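Local coordinates for protein nitroreductase (Bacteroides fragilis NCTC 9343, PDB 3EK3) that binds flavin mononucleotide and probably works as a nitroreductase-family oxidoreductase that draws on NADH or NADPH, at residues A[97-102]-A[151-156]. Residues are numbered along the deposited sequence; the frame is centred on the assembly and turned at random.
Sequences LVIVSN and TSLGVP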
loop_
_atom_site.group_PDB
_atom_site.type_symbol
_atom_site.label_atom_id
_atom_site.label_comp_id
_atom_site.label_asym_id
_atom_site.label_seq_id
_atom_site.Cartn_x
_atom_site.Cartn_y
_atom_site.Cartn_z
ATOM N N LEU A 97 14.984 11.158 -1.996
ATOM C CA LEU A 97 14.458 9.820 -2.176
ATOM C C LEU A 97 14.334 9.134 -0.824
ATOM O O LEU A 97 15.316 9.032 -0.090
ATOM C CB LEU A 97 15.398 9.016 -3.047
ATOM C CG LEU A 97 14.950 7.626 -3.457
ATOM C CD1 LEU A 97 13.789 7.674 -4.443
ATOM C CD2 LEU A 97 16.124 6.919 -4.065
ATOM N N VAL A 98 13.142 8.646 -0.513
ATOM C CA VAL A 98 12.918 7.886 0.717
ATOM C C VAL A 98 12.930 6.401 0.390
ATOM O O VAL A 98 12.095 5.884 -0.390
ATOM C CB VAL A 98 11.612 8.209 1.394
ATOM C CG1 VAL A 98 11.519 7.553 2.779
ATOM C CG2 VAL A 98 11.466 9.689 1.546
ATOM N N ILE A 99 13.908 5.717 0.953
ATOM C CA ILE A 99 14.030 4.281 0.767
ATOM C C ILE A 99 13.203 3.572 1.837
ATOM O O ILE A 99 13.473 3.730 3.017
ATOM C CB ILE A 99 15.514 3.838 0.899
ATOM C CG1 ILE A 99 16.372 4.582 -0.140
ATOM C CG2 ILE A 99 15.652 2.312 0.730
ATOM C CD1 ILE A 99 17.877 4.453 0.045
ATOM N N VAL A 100 12.227 2.769 1.414
ATOM C CA VAL A 100 11.291 2.151 2.368
ATOM C C VAL A 100 11.633 0.657 2.387
ATOM O O VAL A 100 11.502 -0.038 1.387
ATOM C CB VAL A 100 9.807 2.446 2.042
ATOM C CG1 VAL A 100 8.870 1.793 3.112
ATOM C CG2 VAL A 100 9.513 3.996 2.012
ATOM N N SER A 101 12.093 0.177 3.548
ATOM C CA SER A 101 12.615 -1.195 3.661
ATOM C C SER A 101 11.864 -1.940 4.760
ATOM O O SER A 101 11.238 -1.332 5.581
ATOM C CB SER A 101 14.110 -1.190 3.963
ATOM O OG SER A 101 14.436 -0.591 5.212
ATOM N N ASN A 102 11.976 -3.263 4.772
ATOM C CA ASN A 102 11.343 -4.057 5.820
ATOM C C ASN A 102 12.084 -5.348 5.900
ATOM O O ASN A 102 12.725 -5.740 4.939
ATOM C CB ASN A 102 9.856 -4.284 5.484
ATOM C CG ASN A 102 8.973 -4.581 6.726
ATOM O OD1 ASN A 102 9.445 -4.668 7.856
ATOM N ND2 ASN A 102 7.675 -4.770 6.486
ATOM N N THR A 151 23.663 -0.002 3.218
ATOM C CA THR A 151 24.164 -0.124 4.604
ATOM C C THR A 151 24.807 1.162 5.110
ATOM O O THR A 151 24.528 1.611 6.228
ATOM C CB THR A 151 25.132 -1.271 4.696
ATOM O OG1 THR A 151 24.451 -2.485 4.341
ATOM C CG2 THR A 151 25.748 -1.376 6.118
ATOM N N SER A 152 25.595 1.798 4.241
ATOM C CA SER A 152 26.300 3.030 4.601
ATOM C C SER A 152 25.289 4.153 4.821
ATOM O O SER A 152 25.517 5.037 5.622
ATOM C CB SER A 152 27.316 3.434 3.524
ATOM O OG SER A 152 26.695 4.165 2.477
ATOM N N LEU A 153 24.165 4.091 4.114
ATOM C CA LEU A 153 23.091 5.087 4.280
ATOM C C LEU A 153 22.254 4.835 5.530
ATOM O O LEU A 153 21.507 5.696 5.962
ATOM C CB LEU A 153 22.176 5.083 3.054
ATOM C CG LEU A 153 22.804 5.628 1.779
ATOM C CD1 LEU A 153 21.865 5.247 0.633
ATOM C CD2 LEU A 153 23.027 7.166 1.880
ATOM N N GLY A 154 22.328 3.638 6.084
ATOM C CA GLY A 154 21.543 3.318 7.283
ATOM C C GLY A 154 20.362 2.397 7.071
ATOM O O GLY A 154 19.579 2.179 7.989
ATOM N N VAL A 155 20.229 1.833 5.874
ATOM C CA VAL A 155 19.225 0.781 5.652
ATOM C C VAL A 155 19.673 -0.492 6.412
ATOM O O VAL A 155 20.820 -0.943 6.281
ATOM C CB VAL A 155 19.065 0.431 4.158
ATOM C CG1 VAL A 155 18.021 -0.685 3.986
ATOM C CG2 VAL A 155 18.676 1.664 3.319
ATOM N N PRO A 156 18.793 -1.048 7.282
ATOM C CA PRO A 156 19.195 -2.245 7.993
ATOM C C PRO A 156 19.606 -3.389 7.091
ATOM O O PRO A 156 18.964 -3.651 6.085
ATOM C CB PRO A 156 17.940 -2.618 8.802
ATOM C CG PRO A 156 17.240 -1.370 9.001
ATOM C CD PRO A 156 17.472 -0.579 7.714
#
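The CA atoms of Ser101 on strand 97-102 and Val155 on segment 151-156 come nearest each other, 7.2 Å apart, and the segments meet through side chains. The strand is extended throughout, whereas the other segment is the last turn of helix 144-153 and the loop leaving it. Gly154 ends that helix in a Schellman motif: its phi is positive (107°), and two bonds run back into the last turn, one of them Gly154 N to Thr151 O at 3.0 Å. Val155 and Pro156 thereby follow Leu153 onto the strand.

Ile99 meets two residues through different branches. Its CG1 arm, anti to the carbonyl carbon (chi1 -58°), carries CD1 to 4.1 Å from Leu153 CD1. Ile99 CG2 lies 4.0 Å from Val155 CG2, and both pairs of side chains cross at about a right angle. The strand is an inner one of the antiparallel sheet of this nitroreductase-family fold, flanked by strands 50-54 and 160-168. Val98 and Val100 face helix 109-126, and Ile99 and Ser101, on the reverse face, meet the end of helix 144-153 and its loop. The side chain of Ile99 is about 13 Å from FMN, too far to line the flavin pocket.

Val155 straddles two strand residues: CG1, anti to its own N (chi1 179°), reaches Ser101 OG at 3.8 Å, while the CG2 branch makes the apolar contact with Ile99 CG2. Pro156 CD lies 3.9 Å from Ser101 OG as well. Although these neighbours are apolar, the buried oxygen is satisfied by a hydrogen bond with His159 ND1. Leu153 also packs on Val189 of the second subunit.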